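Local coordinates for protein bacterial regulatory proteins, TetR family (Nitrosomonas europaea, PDB 3NI7) that probably binds DNA through an N-terminal helix-turn-helix domain as a transcriptional regulator of the TetR family, at residues Val13-Ala16 with Val17-Ala21; Glu53-Asp56 with Ala57-Arg61; Thr23-Glu26 with Ala27-Leu30. One frame throughout, in Å; residues are numbered along the deposited sequence.

Interaction 1: Val13-Ala16 with Val17-Ala21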
ATOM      1  N   VAL A  13     -17.211  -6.412 -20.323  1.00 77.25           N
ATOM      2  CA  VAL A  13     -15.984  -5.984 -19.676  1.00 77.51           C
ATOM      3  C   VAL A  13     -14.960  -5.560 -20.716  1.00 78.24           C
ATOM      4  O   VAL A  13     -14.430  -4.448 -20.657  1.00 78.26           O
ATOM      5  CB  VAL A  13     -15.379  -7.077 -18.780  1.00 79.06           C
ATOM      6  CG1 VAL A  13     -14.088  -6.610 -18.258  1.00 79.27           C
ATOM      7  CG2 VAL A  13     -16.300  -7.386 -17.601  1.00 78.73           C
ATOM      8  N   ASP A  14     -14.721  -6.424 -21.695  1.00 79.66           N
ATOM      9  CA  ASP A  14     -13.782  -6.082 -22.764  1.00 81.19           C
ATOM     10  C   ASP A  14     -14.124  -4.731 -23.307  1.00 80.54           C
ATOM     11  O   ASP A  14     -13.253  -3.887 -23.480  1.00 81.71           O
ATOM     12  CB  ASP A  14     -13.851  -7.085 -23.898  1.00 83.53           C
ATOM     13  CG  ASP A  14     -13.367  -8.445 -23.487  1.00 86.98           C
ATOM     14  OD1 ASP A  14     -12.768  -8.578 -22.401  1.00 88.17           O
ATOM     15  OD2 ASP A  14     -13.601  -9.409 -24.231  1.00 92.43           O
ATOM     16  N   THR A  15     -15.402  -4.537 -23.576  1.00 79.67           N
ATOM     17  CA  THR A  15     -15.852  -3.336 -24.246  1.00 80.24           C
ATOM     18  C   THR A  15     -15.580  -2.143 -23.377  1.00 79.20           C
ATOM     19  O   THR A  15     -15.035  -1.128 -23.824  1.00 80.24           O
ATOM     20  CB  THR A  15     -17.347  -3.431 -24.554  1.00 80.30           C
ATOM     21  OG1 THR A  15     -17.502  -4.339 -25.652  1.00 83.31           O
ATOM     22  CG2 THR A  15     -17.952  -2.049 -24.894  1.00 80.45           C
ATOM     23  N   ALA A  16     -15.968  -2.292 -22.127  1.00 77.79           N
ATOM     24  CA  ALA A  16     -15.805  -1.252 -21.122  1.00 78.05           C
ATOM     25  C   ALA A  16     -14.344  -0.820 -21.088  1.00 79.44           C
ATOM     26  O   ALA A  16     -13.981   0.361 -20.938  1.00 80.89           O
ATOM     27  CB  ALA A  16     -16.180  -1.802 -19.787  1.00 76.92           C
ATOM     28  N   VAL A  17     -13.499  -1.818 -21.195  1.00 79.82           N
ATOM     29  CA  VAL A  17     -12.098  -1.619 -20.941  1.00 81.09           C
ATOM     30  C   VAL A  17     -11.405  -0.957 -22.158  1.00 82.63           C
ATOM     31  O   VAL A  17     -10.703   0.062 -22.018  1.00 83.40           O
ATOM     32  CB  VAL A  17     -11.515  -2.931 -20.487  1.00 81.36           C
ATOM     33  CG1 VAL A  17     -10.408  -3.373 -21.369  1.00 84.37           C
ATOM     34  CG2 VAL A  17     -11.116  -2.790 -19.075  1.00 82.05           C
ATOM     35  N   GLU A  18     -11.682  -1.477 -23.346  1.00 83.07           N
ATOM     36  CA  GLU A  18     -11.314  -0.775 -24.572  1.00 85.21           C
ATOM     37  C   GLU A  18     -11.773   0.685 -24.584  1.00 85.48           C
ATOM     38  O   GLU A  18     -10.961   1.580 -24.737  1.00 86.94           O
ATOM     39  CB  GLU A  18     -11.815  -1.547 -25.771  1.00 86.22           C
ATOM     40  CG  GLU A  18     -10.853  -2.676 -26.063  1.00 91.11           C
ATOM     41  CD  GLU A  18     -11.458  -3.899 -26.709  1.00 97.35           C
ATOM     42  OE1 GLU A  18     -11.716  -3.853 -27.960  1.00103.95           O
ATOM     43  OE2 GLU A  18     -11.646  -4.901 -25.950  1.00 98.14           O
ATOM     44  N   LEU A  19     -13.054   0.934 -24.356  1.00 84.55           N
ATOM     45  CA  LEU A  19     -13.544   2.318 -24.343  1.00 86.20           C
ATOM     46  C   LEU A  19     -12.697   3.220 -23.458  1.00 87.23           C
ATOM     47  O   LEU A  19     -12.351   4.337 -23.830  1.00 89.65           O
ATOM     48  CB  LEU A  19     -14.975   2.410 -23.799  1.00 85.72           C
ATOM     49  CG  LEU A  19     -16.233   1.814 -24.451  1.00 85.86           C
ATOM     50  CD1 LEU A  19     -17.464   1.966 -23.562  1.00 85.50           C
ATOM     51  CD2 LEU A  19     -16.467   2.436 -25.832  1.00 90.46           C
ATOM     52  N   ALA A  20     -12.383   2.719 -22.272  1.00 86.12           N
ATOM     53  CA  ALA A  20     -11.570   3.463 -21.303  1.00 88.31           C
ATOM     54  C   ALA A  20     -10.209   3.810 -21.892  1.00 90.94           C
ATOM     55  O   ALA A  20      -9.724   4.938 -21.796  1.00 93.43           O
ATOM     56  CB  ALA A  20     -11.362   2.651 -20.018  1.00 86.86           C
ATOM     57  N   ALA A  21      -9.610   2.816 -22.511  1.00 90.83           N
ATOM     58  CA  ALA A  21      -8.339   3.019 -23.138  1.00 94.17           C
ATOM     59  C   ALA A  21      -8.380   4.255 -24.025  1.00 97.15           C
ATOM     60  O   ALA A  21      -7.654   5.207 -23.805  1.00100.27           O
ATOM     61  CB  ALA A  21      -7.957   1.813 -23.958  1.00 94.00           C
TER

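Interaction 2: Glu53-Asp56 with Ala57-Arg61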
ATOM      1  N   GLU A  53     -19.322  -2.263 -10.458  1.00 99.75           N
ATOM      2  CA  GLU A  53     -19.510  -3.702 -10.647  1.00 97.18           C
ATOM      3  C   GLU A  53     -18.548  -4.226 -11.682  1.00 93.55           C
ATOM      4  O   GLU A  53     -18.175  -5.385 -11.610  1.00 92.33           O
ATOM      5  CB  GLU A  53     -20.967  -4.036 -11.010  1.00 99.46           C
ATOM      6  CG  GLU A  53     -21.912  -3.931  -9.823  1.00104.02           C
ATOM      7  CD  GLU A  53     -23.383  -4.241 -10.160  1.00112.19           C
ATOM      8  OE1 GLU A  53     -23.694  -4.694 -11.302  1.00114.01           O
ATOM      9  OE2 GLU A  53     -24.262  -4.009  -9.267  1.00119.20           O
ATOM     10  N   LEU A  54     -18.150  -3.368 -12.631  1.00 92.58           N
ATOM     11  CA  LEU A  54     -17.194  -3.731 -13.691  1.00 90.20           C
ATOM     12  C   LEU A  54     -15.734  -3.911 -13.195  1.00 87.87           C
ATOM     13  O   LEU A  54     -14.978  -4.794 -13.634  1.00 85.52           O
ATOM     14  CB  LEU A  54     -17.234  -2.676 -14.807  1.00 91.93           C
ATOM     15  CG  LEU A  54     -18.535  -2.518 -15.629  1.00 92.58           C
ATOM     16  CD1 LEU A  54     -18.683  -1.089 -16.131  1.00 92.13           C
ATOM     17  CD2 LEU A  54     -18.521  -3.475 -16.798  1.00 90.12           C
ATOM     18  N   ILE A  55     -15.339  -3.034 -12.287  1.00 88.10           N
ATOM     19  CA  ILE A  55     -14.063  -3.135 -11.653  1.00 85.83           C
ATOM     20  C   ILE A  55     -13.969  -4.515 -11.017  1.00 84.69           C
ATOM     21  O   ILE A  55     -12.992  -5.275 -11.251  1.00 82.84           O
ATOM     22  CB  ILE A  55     -13.833  -2.029 -10.615  1.00 87.10           C
ATOM     23  CG1 ILE A  55     -14.027  -0.658 -11.276  1.00 88.68           C
ATOM     24  CG2 ILE A  55     -12.379  -2.168  -9.990  1.00 84.78           C
ATOM     25  CD1 ILE A  55     -13.590   0.516 -10.459  1.00 90.37           C
ATOM     26  N   ASP A  56     -14.992  -4.859 -10.245  1.00 85.92           N
ATOM     27  CA  ASP A  56     -15.075  -6.207  -9.706  1.00 85.62           C
ATOM     28  C   ASP A  56     -14.781  -7.268 -10.756  1.00 83.81           C
ATOM     29  O   ASP A  56     -13.830  -8.056 -10.564  1.00 81.62           O
ATOM     30  CB  ASP A  56     -16.440  -6.482  -9.084  1.00 88.16           C
ATOM     31  CG  ASP A  56     -16.388  -6.433  -7.593  1.00 92.38           C
ATOM     32  OD1 ASP A  56     -15.236  -6.495  -7.086  1.00 94.03           O
ATOM     33  OD2 ASP A  56     -17.471  -6.349  -6.925  1.00 99.75           O
ATOM     34  N   ALA A  57     -15.578  -7.278 -11.848  1.00 83.80           N
ATOM     35  CA  ALA A  57     -15.390  -8.291 -12.905  1.00 83.37           C
ATOM     36  C   ALA A  57     -13.938  -8.311 -13.477  1.00 81.94           C
ATOM     37  O   ALA A  57     -13.384  -9.380 -13.807  1.00 81.21           O
ATOM     38  CB  ALA A  57     -16.340  -8.105 -13.959  1.00 84.52           C
ATOM     39  N   TRP A  58     -13.321  -7.137 -13.548  1.00 81.63           N
ATOM     40  CA  TRP A  58     -11.977  -7.033 -14.071  1.00 81.70           C
ATOM     41  C   TRP A  58     -10.976  -7.768 -13.147  1.00 80.61           C
ATOM     42  O   TRP A  58     -10.104  -8.539 -13.594  1.00 79.79           O
ATOM     43  CB  TRP A  58     -11.574  -5.555 -14.177  1.00 82.42           C
ATOM     44  CG  TRP A  58     -10.289  -5.313 -14.876  1.00 81.96           C
ATOM     45  CD1 TRP A  58      -9.213  -4.683 -14.385  1.00 82.35           C
ATOM     46  CD2 TRP A  58      -9.962  -5.691 -16.211  1.00 82.81           C
ATOM     47  NE1 TRP A  58      -8.220  -4.624 -15.335  1.00 82.85           N
ATOM     48  CE2 TRP A  58      -8.665  -5.253 -16.459  1.00 82.10           C
ATOM     49  CE3 TRP A  58     -10.659  -6.349 -17.226  1.00 84.94           C
ATOM     50  CZ2 TRP A  58      -8.040  -5.457 -17.649  1.00 85.19           C
ATOM     51  CZ3 TRP A  58     -10.045  -6.556 -18.411  1.00 86.25           C
ATOM     52  CH2 TRP A  58      -8.744  -6.120 -18.621  1.00 88.04           C
ATOM     53  N   PHE A  59     -11.097  -7.482 -11.858  1.00 80.33           N
ATOM     54  CA  PHE A  59     -10.232  -8.099 -10.880  1.00 79.33           C
ATOM     55  C   PHE A  59     -10.589  -9.570 -10.682  1.00 80.39           C
ATOM     56  O   PHE A  59      -9.739 -10.367 -10.386  1.00 80.61           O
ATOM     57  CB  PHE A  59     -10.267  -7.308  -9.591  1.00 79.02           C
ATOM     58  CG  PHE A  59      -9.501  -6.032  -9.681  1.00 79.15           C
ATOM     59  CD1 PHE A  59     -10.086  -4.864 -10.072  1.00 83.27           C
ATOM     60  CD2 PHE A  59      -8.184  -6.002  -9.396  1.00 78.34           C
ATOM     61  CE1 PHE A  59      -9.348  -3.669 -10.166  1.00 83.30           C
ATOM     62  CE2 PHE A  59      -7.458  -4.818  -9.502  1.00 80.02           C
ATOM     63  CZ  PHE A  59      -8.068  -3.655  -9.893  1.00 81.01           C
ATOM     64  N   ASP A  60     -11.825  -9.963 -10.915  1.00 82.51           N
ATOM     65  CA  ASP A  60     -12.125 -11.386 -10.875  1.00 83.96           C
ATOM     66  C   ASP A  60     -11.539 -12.094 -12.055  1.00 84.19           C
ATOM     67  O   ASP A  60     -11.217 -13.281 -11.990  1.00 85.23           O
ATOM     68  CB  ASP A  60     -13.606 -11.621 -10.813  1.00 85.77           C
ATOM     69  CG  ASP A  60     -14.104 -11.568  -9.418  1.00 89.94           C
ATOM     70  OD1 ASP A  60     -13.272 -11.900  -8.495  1.00 94.25           O
ATOM     71  OD2 ASP A  60     -15.289 -11.212  -9.217  1.00 95.55           O
ATOM     72  N   ARG A  61     -11.407 -11.381 -13.157  1.00 83.92           N
ATOM     73  CA  ARG A  61     -10.860 -12.034 -14.322  1.00 85.07           C
ATOM     74  C   ARG A  61      -9.406 -12.432 -14.031  1.00 84.39           C
ATOM     75  O   ARG A  61      -8.986 -13.555 -14.343  1.00 86.28           O
ATOM     76  CB  ARG A  61     -10.981 -11.150 -15.564  1.00 85.67           C
ATOM     77  CG  ARG A  61     -10.488 -11.855 -16.783  1.00 87.04           C
ATOM     78  CD  ARG A  61     -10.704 -11.048 -17.974  1.00 88.30           C
ATOM     79  NE  ARG A  61     -12.102 -10.972 -18.253  1.00 89.47           N
ATOM     80  CZ  ARG A  61     -12.601 -10.420 -19.343  1.00 92.34           C
ATOM     81  NH1 ARG A  61     -11.779  -9.890 -20.245  1.00 89.79           N
ATOM     82  NH2 ARG A  61     -13.947 -10.374 -19.508  1.00 96.11           N
TER

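Interaction 3: Thr23-Glu26 with Ala27-Leu30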
ATOM      1  N   THR A  23     -10.367   6.669 -24.286  1.00100.11           N
ATOM      2  CA  THR A  23     -10.753   7.911 -23.637  1.00101.86           C
ATOM      3  C   THR A  23     -10.205   8.050 -22.239  1.00102.00           C
ATOM      4  O   THR A  23      -9.150   8.616 -22.075  1.00105.44           O
ATOM      5  CB  THR A  23     -12.274   8.064 -23.651  1.00 99.88           C
ATOM      6  OG1 THR A  23     -12.870   6.995 -22.911  1.00 95.97           O
ATOM      7  CG2 THR A  23     -12.700   7.979 -25.030  1.00 99.51           C
ATOM      8  N   SER A  24     -10.951   7.584 -21.256  1.00 99.65           N
ATOM      9  CA  SER A  24     -10.450   7.317 -19.933  1.00100.14           C
ATOM     10  C   SER A  24     -11.506   6.429 -19.276  1.00 97.23           C
ATOM     11  O   SER A  24     -12.528   6.114 -19.872  1.00 95.93           O
ATOM     12  CB  SER A  24     -10.190   8.559 -19.072  1.00104.75           C
ATOM     13  OG  SER A  24     -11.341   9.348 -18.941  1.00105.73           O
ATOM     14  N   TRP A  25     -11.226   5.994 -18.060  1.00 97.58           N
ATOM     15  CA  TRP A  25     -12.153   5.245 -17.247  1.00 95.22           C
ATOM     16  C   TRP A  25     -13.288   6.174 -16.812  1.00 97.46           C
ATOM     17  O   TRP A  25     -14.488   5.905 -17.104  1.00 96.54           O
ATOM     18  CB  TRP A  25     -11.425   4.675 -16.026  1.00 96.74           C
ATOM     19  CG  TRP A  25     -12.300   4.029 -15.076  1.00 95.10           C
ATOM     20  CD1 TRP A  25     -12.551   4.414 -13.806  1.00 97.98           C
ATOM     21  CD2 TRP A  25     -13.087   2.876 -15.320  1.00 90.70           C
ATOM     22  NE1 TRP A  25     -13.457   3.562 -13.230  1.00 96.61           N
ATOM     23  CE2 TRP A  25     -13.809   2.614 -14.149  1.00 91.98           C
ATOM     24  CE3 TRP A  25     -13.257   2.038 -16.421  1.00 87.74           C
ATOM     25  CZ2 TRP A  25     -14.689   1.554 -14.049  1.00 91.59           C
ATOM     26  CZ3 TRP A  25     -14.137   0.981 -16.326  1.00 85.69           C
ATOM     27  CH2 TRP A  25     -14.844   0.749 -15.159  1.00 88.18           C
ATOM     28  N   GLU A  26     -12.935   7.270 -16.136  1.00101.44           N
ATOM     29  CA  GLU A  26     -13.928   8.285 -15.719  1.00104.44           C
ATOM     30  C   GLU A  26     -14.966   8.587 -16.790  1.00102.91           C
ATOM     31  O   GLU A  26     -16.146   8.661 -16.502  1.00103.23           O
ATOM     32  CB  GLU A  26     -13.249   9.586 -15.363  1.00110.14           C
ATOM     33  CG  GLU A  26     -14.198  10.664 -14.911  1.00115.78           C
ATOM     34  CD  GLU A  26     -13.861  12.013 -15.507  1.00122.52           C
ATOM     35  OE1 GLU A  26     -12.665  12.428 -15.431  1.00123.91           O
ATOM     36  OE2 GLU A  26     -14.812  12.655 -16.038  1.00125.65           O
ATOM     37  N   ALA A  27     -14.515   8.734 -18.026  1.00101.92           N
ATOM     38  CA  ALA A  27     -15.388   9.003 -19.168  1.00101.51           C
ATOM     39  C   ALA A  27     -16.357   7.856 -19.525  1.00 97.97           C
ATOM     40  O   ALA A  27     -17.336   8.062 -20.304  1.00 97.94           O
ATOM     41  CB  ALA A  27     -14.546   9.332 -20.377  1.00101.99           C
ATOM     42  N   VAL A  28     -16.114   6.664 -18.975  1.00 94.99           N
ATOM     43  CA  VAL A  28     -16.867   5.503 -19.423  1.00 92.23           C
ATOM     44  C   VAL A  28     -18.272   5.459 -18.826  1.00 93.03           C
ATOM     45  O   VAL A  28     -18.426   5.422 -17.602  1.00 94.81           O
ATOM     46  CB  VAL A  28     -16.204   4.192 -19.037  1.00 89.44           C
ATOM     47  CG1 VAL A  28     -17.170   3.037 -19.333  1.00 88.15           C
ATOM     48  CG2 VAL A  28     -14.907   4.011 -19.761  1.00 88.90           C
ATOM     49  N   ARG A  29     -19.282   5.452 -19.697  1.00 92.69           N
ATOM     50  CA  ARG A  29     -20.687   5.243 -19.311  1.00 92.62           C
ATOM     51  C   ARG A  29     -21.239   3.935 -19.879  1.00 89.20           C
ATOM     52  O   ARG A  29     -20.769   3.440 -20.911  1.00 87.47           O
ATOM     53  CB  ARG A  29     -21.550   6.387 -19.820  1.00 96.52           C
ATOM     54  CG  ARG A  29     -21.192   7.745 -19.297  1.00101.96           C
ATOM     55  CD  ARG A  29     -21.383   7.859 -17.795  1.00107.18           C
ATOM     56  NE  ARG A  29     -20.787   9.108 -17.327  1.00113.48           N
ATOM     57  CZ  ARG A  29     -19.484   9.321 -17.164  1.00113.47           C
ATOM     58  NH1 ARG A  29     -18.603   8.354 -17.403  1.00109.69           N
ATOM     59  NH2 ARG A  29     -19.059  10.514 -16.748  1.00117.92           N
ATOM     60  N   LEU A  30     -22.239   3.388 -19.196  1.00 88.53           N
ATOM     61  CA  LEU A  30     -22.869   2.139 -19.604  1.00 86.27           C
ATOM     62  C   LEU A  30     -23.546   2.262 -20.964  1.00 87.64           C
ATOM     63  O   LEU A  30     -23.483   1.343 -21.780  1.00 86.91           O
ATOM     64  CB  LEU A  30     -23.887   1.689 -18.554  1.00 87.28           C
ATOM     65  CG  LEU A  30     -23.372   0.772 -17.445  1.00 85.38           C
ATOM     66  CD1 LEU A  30     -21.965   0.288 -17.756  1.00 79.43           C
ATOM     67  CD2 LEU A  30     -23.414   1.480 -16.101  1.00 86.81           C
TER

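Interaction 1: Val13-Ala16 with Val17-Ala21
Two successive turns of helix 7-22, the first helix of the TetR-type DNA-binding domain, meet here through the i to i+4 pairs from Val13 with Val17 to Ala16 with Ala20. Glu18 N gives its proton to Asp14 O at 2.9 Å, and Leu19 N does the same to Thr15 O, also at 2.9 Å; both bonds are almost straight, with N-H...O angles of 172° and 174°. At the ends of the row the bonds bend more: Val17 N reaches Val13 O at 2.8 Å, and Ala20 N bonds to Ala16 O.

Side chains add to this on two flanks. Leu19 lays its branch point against the preceding turn, CG lying 3.2 Å from Thr15 O and 4.3 Å from Thr15 CG2. The torsion that sets this has CG anti to the carbonyl carbon (chi1 -65°), which turns the isobutyl group back along the helix. Thr15 and Leu19 both also touch Ile33 of helix 30-36, and Thr15 can sit in this buried place because its hydroxyl is hydrogen-bonded to Ala11 O. On the more polar flank, Glu18, extended beyond CG, runs alongside the preceding turn so that OE2 lies 3.7 Å from Asp14 CB. The two carboxylates stay apart, Asp14 OD2 to Glu18 OE2 being 5.2 Å, and each has a basic partner elsewhere: Asp14 a salt bridge to Arg61, Glu18 a long, weak ion pair with Arg36.

Valine and alanine suit the remaining flank, where Val13 and Val17 touch Trp58, and Val17 and Ala20 touch Val101 of helix 99-108. This division into apolar and acidic flanks is typical of an amphipathic helix packed within a helix-turn-helix domain.

Interaction 2: Glu53-Asp56 with Ala57-Arg61
From Glu53-Asp56 to Ala57-Arg61 the backbone of helix 51-69 runs in regular alpha-helical i to i+4 bonding, with Phe59 N to Ile55 O at 3.0 Å and Asp60 N to Asp56 O at 2.8 Å. The main side-chain contact is between Ile55 and Phe59, which lie alongside each other and point the same way. Ile55 CG2 rests 3.4 Å from Phe59 CE1. With CG1 of Ile55 beside the backbone N (chi1 -55°), CG2 falls anti to that N and is carried along the helix to the ring. Ile55 O lies at the edge of the same ring, in its plane and 3.2 Å from Phe59 CD1, besides accepting the proton of Phe59 N.

Over one face of the Phe59 ring stands Trp58 CD1, 4.3 Å above the plane and offset toward the rim. The indole is buried, and its NE1 is satisfied by Thr102. A flat, wide ring suits Phe59, whose side chain also touches Trp91 and Leu95 of helix 80-96; with the ring cut back to an alanine, Ile55 CG2 and Trp58 CD1 are likely to lose their aromatic neighbour and a gap to open toward helix 80-96.

On the exposed flank, Asp60 turns its carboxylate back, OD2 lying 3.7 Å from Asp56 O. Asp56 OD1 and Asp60 OD2 remain 5.2 Å apart, and Arg124 serves both residues, by a salt bridge to Asp60 and a long, weak ion pair to Asp56. Its positive charge probably eases the repulsion between the two acids, while the side chains of Ile55 and Phe59 meet by packing of carbon atoms.

Interaction 3: Thr23-Glu26 with Ala27-Leu30
Trp25 and Val28 meet across a type I beta turn, in the loop that joins helix 7-22 to helix 30-36. Val28 CG2 approaches the indole obliquely, 4.2 Å from Trp25 CE3, and also lies close to Ser24 O. The turn is closed by Val28 N, which bonds to Trp25 O at 2.6 Å. Both side chains are buried against Ala20, a place that suits a branched aliphatic group beside a broad ring.

On the exposed side Arg29 folds back over the turn. Its chain bends at chi2 (-64°), bringing NH1 within 2.6 Å of Glu26 O, with the oxygen at the guanidinium edge and near its plane. A weaker bond joins NH1 to Val28 O. Ser24 OG, between its own backbone N and carbonyl carbon, takes a long, weak bond from Ala27 N at 3.4 Å.

Lys51 bonds to Trp25 O and makes a cation-pi contact with the indole. Arg29 and Lys51 thus bring two positive charges close together at the turn, where the carbonyl oxygens of Trp25, Glu26 and Val28 probably offset part of their mutual repulsion.

Along the chain the order is interaction 1, interaction 3, interaction 2. Interaction 1 belongs to helix 7-22, interaction 3 to the loop leading into helix 30-36, and interaction 2 to helix 51-69. The centres of interactions 1 and 3 are about 8 Å apart, those of 1 and 2 about 12 Å, and those of 2 and 3 about 15 Å. All three pairs touch: Val13 CG1 meets Trp58 CE3 at 3.6 Å, Ala20 CA meets Val28 CG2 at 3.7 Å, and Ile55 CG1 meets Trp25 CZ2 at 3.6 Å. Helix 7-22 and the loop carrying Trp25 thus pack on helix 51-69, and Leu30, at the start of the predicted helix-turn-helix segment 29-48, touches Leu54.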